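Long-range contact in putative rhamnosidase (Streptomyces avermitilis, PDB 3W5M), which releases terminal alpha-L-rhamnose from citrus flavonoid glycosides and from the arabinogalactan-protein gum arabic, and binds L-rhamnose through a calcium-dependent carbohydrate-binding module: residues A[600-609]-A[926-934]. Sequence-based numbering, arbitrary orientation.
Sequences FEFETNVPML and MYANIAGIA
An aromatic cluster of Phe600, Phe602 and Tyr927 joins strand 600-604 to the end of helix 923-929, at the junction of the (alpha/alpha)6-barrel with the C-terminal beta-sandwich. Strand 600-604 is the edge strand beside 955-962 in the sandwich, and Phe600 and Ala931 both touch Ala958 there. Tyr927 presents two surfaces. One ring face meets Phe600 obliquely, planes at 35°, with CD1 of Tyr927 3.4 Å from CE1 of Phe600; its edge points at the face of Phe602, an edge-to-face pair with centroids 5.6 Å apart. Its buried hydroxyl is satisfied by His613, so a tyrosine suits a place that is otherwise apolar. Phe602, with CG anti to the backbone N (chi1 177°), extends from the strand to the helix, where Met926, its chain bent at chi3, brings CE to 3.9 Å from CE2 of Phe602; SD lies obliquely, 5.1 Å from the ring centroid, a Met-aromatic contact. Small Ala931 fits between the phenylalanines, its CB at the edge of both rings and 4.0 Å from CD1 of Phe602. Ile930 brings CG2 to the Phe602 edge, 4.1 Å from CZ, and to CG2 of Thr604, while its CD1 meets CD1 of Leu609. With an alanine here instead of Phe602, Met926, Ile930 and Ala931 would probably face a gap, and the Tyr927 edge would lose its aromatic face. Such an aromatic-lined junction links barrel and C-terminal beta-sandwich in this family 78 glycosidase.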
ATOM      1  N   PHE A 600      -0.073  18.249  -7.158  1.00 22.44           N
ATOM      2  CA  PHE A 600      -1.061  18.902  -8.017  1.00 23.76           C
ATOM      3  C   PHE A 600      -2.148  19.605  -7.238  1.00 26.14           C
ATOM      4  O   PHE A 600      -2.969  18.952  -6.579  1.00 27.54           O
ATOM      5  CB  PHE A 600      -1.699  17.908  -9.008  1.00 23.00           C
ATOM      6  CG  PHE A 600      -2.244  18.572 -10.258  1.00 25.48           C
ATOM      7  CD1 PHE A 600      -3.524  19.120 -10.284  1.00 25.65           C
ATOM      8  CD2 PHE A 600      -1.457  18.664 -11.416  1.00 25.60           C
ATOM      9  CE1 PHE A 600      -4.008  19.738 -11.434  1.00 24.79           C
ATOM     10  CE2 PHE A 600      -1.948  19.278 -12.558  1.00 25.37           C
ATOM     11  CZ  PHE A 600      -3.222  19.814 -12.563  1.00 24.72           C
ATOM     12  N   GLU A 601      -2.157  20.934  -7.323  1.00 24.98           N
ATOM     13  CA  GLU A 601      -3.231  21.742  -6.726  1.00 29.95           C
ATOM     14  C   GLU A 601      -4.236  22.059  -7.823  1.00 28.19           C
ATOM     15  O   GLU A 601      -3.846  22.529  -8.884  1.00 26.93           O
ATOM     16  CB  GLU A 601      -2.682  23.050  -6.181  1.00 33.42           C
ATOM     17  CG  GLU A 601      -1.452  22.919  -5.309  1.00 43.94           C
ATOM     18  CD  GLU A 601      -1.745  23.247  -3.869  1.00 54.11           C
ATOM     19  OE1 GLU A 601      -2.794  23.887  -3.625  1.00 60.70           O
ATOM     20  OE2 GLU A 601      -0.934  22.873  -2.985  1.00 60.72           O
ATOM     21  N   PHE A 602      -5.517  21.814  -7.563  1.00 27.40           N
ATOM     22  CA  PHE A 602      -6.558  21.948  -8.576  1.00 25.32           C
ATOM     23  C   PHE A 602      -7.780  22.551  -7.912  1.00 26.31           C
ATOM     24  O   PHE A 602      -8.227  22.046  -6.873  1.00 21.47           O
ATOM     25  CB  PHE A 602      -6.876  20.566  -9.135  1.00 28.40           C
ATOM     26  CG  PHE A 602      -7.990  20.530 -10.154  1.00 30.57           C
ATOM     27  CD1 PHE A 602      -7.797  20.995 -11.446  1.00 34.19           C
ATOM     28  CD2 PHE A 602      -9.218  19.969  -9.827  1.00 30.94           C
ATOM     29  CE1 PHE A 602      -8.827  20.923 -12.396  1.00 34.93           C
ATOM     30  CE2 PHE A 602     -10.249  19.893 -10.755  1.00 32.73           C
ATOM     31  CZ  PHE A 602     -10.049  20.367 -12.048  1.00 33.73           C
ATOM     32  N   GLU A 603      -8.324  23.619  -8.515  1.00 26.53           N
ATOM     33  CA  GLU A 603      -9.534  24.259  -7.999  1.00 28.84           C
ATOM     34  C   GLU A 603     -10.328  24.873  -9.140  1.00 30.16           C
ATOM     35  O   GLU A 603      -9.765  25.551  -9.999  1.00 28.69           O
ATOM     36  CB  GLU A 603      -9.177  25.321  -6.964  1.00 32.76           C
ATOM     37  CG  GLU A 603     -10.382  25.958  -6.289  1.00 43.01           C
ATOM     38  CD  GLU A 603      -9.993  27.078  -5.345  1.00 51.14           C
ATOM     39  OE1 GLU A 603      -8.789  27.446  -5.289  1.00 52.68           O
ATOM     40  OE2 GLU A 603     -10.902  27.592  -4.654  1.00 57.93           O
ATOM     41  N   THR A 604     -11.631  24.610  -9.142  1.00 29.64           N
ATOM     42  CA  THR A 604     -12.557  25.169 -10.138  1.00 30.59           C
ATOM     43  C   THR A 604     -13.654  25.944  -9.404  1.00 32.81           C
ATOM     44  O   THR A 604     -13.712  25.925  -8.163  1.00 28.53           O
ATOM     45  CB  THR A 604     -13.225  24.080 -10.999  1.00 29.83           C
ATOM     46  OG1 THR A 604     -14.225  23.390 -10.231  1.00 31.79           O
ATOM     47  CG2 THR A 604     -12.214  23.069 -11.557  1.00 30.41           C
ATOM     48  N   ASN A 605     -14.507  26.630 -10.174  1.00 34.57           N
ATOM     49  CA  ASN A 605     -15.727  27.252  -9.647  1.00 35.77           C
ATOM     50  C   ASN A 605     -16.826  26.258  -9.225  1.00 34.62           C
ATOM     51  O   ASN A 605     -17.814  26.676  -8.611  1.00 37.35           O
ATOM     52  CB  ASN A 605     -16.316  28.214 -10.694  1.00 36.10           C
ATOM     53  CG  ASN A 605     -16.755  27.495 -11.960  1.00 36.93           C
ATOM     54  OD1 ASN A 605     -15.922  27.051 -12.754  1.00 34.52           O
ATOM     55  ND2 ASN A 605     -18.070  27.372 -12.157  1.00 36.25           N
ATOM     56  N   VAL A 606     -16.656  24.974  -9.564  1.00 31.80           N
ATOM     57  CA  VAL A 606     -17.642  23.911  -9.351  1.00 32.35           C
ATOM     58  C   VAL A 606     -17.345  22.989  -8.159  1.00 34.80           C
ATOM     59  O   VAL A 606     -16.491  22.096  -8.251  1.00 32.29           O
ATOM     60  CB  VAL A 606     -17.791  23.049 -10.602  1.00 31.18           C
ATOM     61  CG1 VAL A 606     -18.920  22.041 -10.437  1.00 32.04           C
ATOM     62  CG2 VAL A 606     -18.041  23.940 -11.806  1.00 33.02           C
ATOM     63  N   PRO A 607     -18.069  23.191  -7.039  1.00 35.43           N
ATOM     64  CA  PRO A 607     -17.820  22.397  -5.829  1.00 33.21           C
ATOM     65  C   PRO A 607     -17.683  20.882  -6.073  1.00 32.43           C
ATOM     66  O   PRO A 607     -16.772  20.262  -5.504  1.00 29.73           O
ATOM     67  CB  PRO A 607     -19.022  22.737  -4.946  1.00 34.33           C
ATOM     68  CG  PRO A 607     -19.328  24.154  -5.328  1.00 33.32           C
ATOM     69  CD  PRO A 607     -19.141  24.183  -6.817  1.00 35.41           C
ATOM     70  N   MET A 608     -18.518  20.311  -6.946  1.00 30.15           N
ATOM     71  CA  MET A 608     -18.506  18.876  -7.173  1.00 30.69           C
ATOM     72  C   MET A 608     -17.201  18.374  -7.795  1.00 30.61           C
ATOM     73  O   MET A 608     -16.780  17.214  -7.569  1.00 29.43           O
ATOM     74  CB  MET A 608     -19.668  18.440  -8.049  1.00 37.61           C
ATOM     75  CG  MET A 608     -19.975  16.957  -7.921  1.00 42.07           C
ATOM     76  SD  MET A 608     -20.526  16.184  -9.451  1.00 56.04           S
ATOM     77  CE  MET A 608     -18.937  15.803 -10.201  1.00 48.57           C
ATOM     78  N   LEU A 609     -16.560  19.230  -8.584  1.00 29.75           N
ATOM     79  CA  LEU A 609     -15.308  18.803  -9.212  1.00 28.52           C
ATOM     80  C   LEU A 609     -14.185  18.921  -8.227  1.00 27.41           C
ATOM     81  O   LEU A 609     -13.239  18.131  -8.270  1.00 30.01           O
ATOM     82  CB  LEU A 609     -14.982  19.600 -10.470  1.00 28.06           C
ATOM     83  CG  LEU A 609     -15.950  19.464 -11.637  1.00 28.37           C
ATOM     84  CD1 LEU A 609     -15.389  20.328 -12.760  1.00 30.56           C
ATOM     85  CD2 LEU A 609     -16.206  18.025 -12.070  1.00 26.77           C
ATOM     86  N   MET A 926      -9.212  15.686 -16.159  1.00 25.49           N
ATOM     87  CA  MET A 926      -9.407  16.982 -15.587  1.00 25.50           C
ATOM     88  C   MET A 926      -8.122  17.814 -15.601  1.00 25.83           C
ATOM     89  O   MET A 926      -8.167  19.017 -15.866  1.00 24.98           O
ATOM     90  CB  MET A 926      -9.930  16.858 -14.145  1.00 26.81           C
ATOM     91  CG  MET A 926     -11.284  16.196 -14.012  1.00 26.83           C
ATOM     92  SD  MET A 926     -12.167  16.749 -12.526  1.00 32.50           S
ATOM     93  CE  MET A 926     -11.047  16.090 -11.286  1.00 28.26           C
ATOM     94  N   TYR A 927      -6.984  17.190 -15.292  1.00 24.89           N
ATOM     95  CA  TYR A 927      -5.762  17.952 -15.105  1.00 22.78           C
ATOM     96  C   TYR A 927      -5.275  18.420 -16.468  1.00 23.90           C
ATOM     97  O   TYR A 927      -4.851  19.561 -16.599  1.00 23.59           O
ATOM     98  CB  TYR A 927      -4.688  17.136 -14.331  1.00 23.00           C
ATOM     99  CG  TYR A 927      -5.223  16.553 -13.035  1.00 23.13           C
ATOM    100  CD1 TYR A 927      -6.186  17.238 -12.276  1.00 23.12           C
ATOM    101  CD2 TYR A 927      -4.803  15.310 -12.584  1.00 24.24           C
ATOM    102  CE1 TYR A 927      -6.695  16.697 -11.097  1.00 23.70           C
ATOM    103  CE2 TYR A 927      -5.327  14.756 -11.414  1.00 23.12           C
ATOM    104  CZ  TYR A 927      -6.254  15.467 -10.668  1.00 25.34           C
ATOM    105  OH  TYR A 927      -6.754  14.904  -9.500  1.00 25.73           O
ATOM    106  N   ALA A 928      -5.433  17.555 -17.474  1.00 24.11           N
ATOM    107  CA  ALA A 928      -5.000  17.848 -18.848  1.00 26.40           C
ATOM    108  C   ALA A 928      -5.915  18.845 -19.568  1.00 26.81           C
ATOM    109  O   ALA A 928      -5.434  19.662 -20.344  1.00 27.61           O
ATOM    110  CB  ALA A 928      -4.850  16.564 -19.653  1.00 24.93           C
ATOM    111  N   ASN A 929      -7.211  18.821 -19.253  1.00 28.13           N
ATOM    112  CA  ASN A 929      -8.222  19.567 -20.042  1.00 28.63           C
ATOM    113  C   ASN A 929      -8.929  20.710 -19.338  1.00 30.28           C
ATOM    114  O   ASN A 929      -9.258  21.725 -19.968  1.00 31.97           O
ATOM    115  CB  ASN A 929      -9.240  18.599 -20.600  1.00 28.95           C
ATOM    116  CG  ASN A 929      -8.610  17.540 -21.470  1.00 29.69           C
ATOM    117  OD1 ASN A 929      -8.525  16.377 -21.086  1.00 31.69           O
ATOM    118  ND2 ASN A 929      -8.150  17.934 -22.646  1.00 31.49           N
ATOM    119  N   ILE A 930      -9.149  20.587 -18.032  1.00 26.76           N
ATOM    120  CA  ILE A 930      -9.747  21.690 -17.305  1.00 27.60           C
ATOM    121  C   ILE A 930      -8.626  22.582 -16.818  1.00 29.93           C
ATOM    122  O   ILE A 930      -8.645  23.794 -17.037  1.00 29.75           O
ATOM    123  CB  ILE A 930     -10.678  21.224 -16.142  1.00 28.25           C
ATOM    124  CG1 ILE A 930     -11.768  20.300 -16.692  1.00 28.79           C
ATOM    125  CG2 ILE A 930     -11.229  22.445 -15.388  1.00 28.03           C
ATOM    126  CD1 ILE A 930     -12.635  19.598 -15.654  1.00 30.94           C
ATOM    127  N   ALA A 931      -7.627  21.982 -16.162  1.00 29.20           N
ATOM    128  CA  ALA A 931      -6.449  22.747 -15.762  1.00 32.13           C
ATOM    129  C   ALA A 931      -5.568  23.070 -16.995  1.00 28.73           C
ATOM    130  O   ALA A 931      -4.898  24.085 -17.032  1.00 32.93           O
ATOM    131  CB  ALA A 931      -5.668  21.991 -14.691  1.00 28.84           C
ATOM    132  N   GLY A 932      -5.603  22.214 -18.007  1.00 32.28           N
ATOM    133  CA  GLY A 932      -4.842  22.478 -19.226  1.00 30.41           C
ATOM    134  C   GLY A 932      -3.341  22.309 -19.039  1.00 33.26           C
ATOM    135  O   GLY A 932      -2.555  23.150 -19.489  1.00 33.63           O
ATOM    136  N   ILE A 933      -2.946  21.220 -18.372  1.00 29.53           N
ATOM    137  CA  ILE A 933      -1.529  20.934 -18.099  1.00 26.13           C
ATOM    138  C   ILE A 933      -1.262  19.507 -18.521  1.00 26.26           C
ATOM    139  O   ILE A 933      -1.770  18.573 -17.903  1.00 26.01           O
ATOM    140  CB  ILE A 933      -1.171  21.106 -16.599  1.00 23.41           C
ATOM    141  CG1 ILE A 933      -1.346  22.567 -16.175  1.00 22.82           C
ATOM    142  CG2 ILE A 933       0.262  20.612 -16.329  1.00 22.75           C
ATOM    143  CD1 ILE A 933      -1.049  22.848 -14.706  1.00 22.95           C
ATOM    144  N   ALA A 934      -0.495  19.322 -19.594  1.00 26.53           N
ATOM    145  CA  ALA A 934      -0.224  17.977 -20.120  1.00 25.61           C
ATOM    146  C   ALA A 934       1.164  17.978 -20.747  1.00 25.58           C
ATOM    147  O   ALA A 934       1.623  19.015 -21.155  1.00 24.19           O
ATOM    148  CB  ALA A 934      -1.271  17.576 -21.154  1.00 27.33           C
TER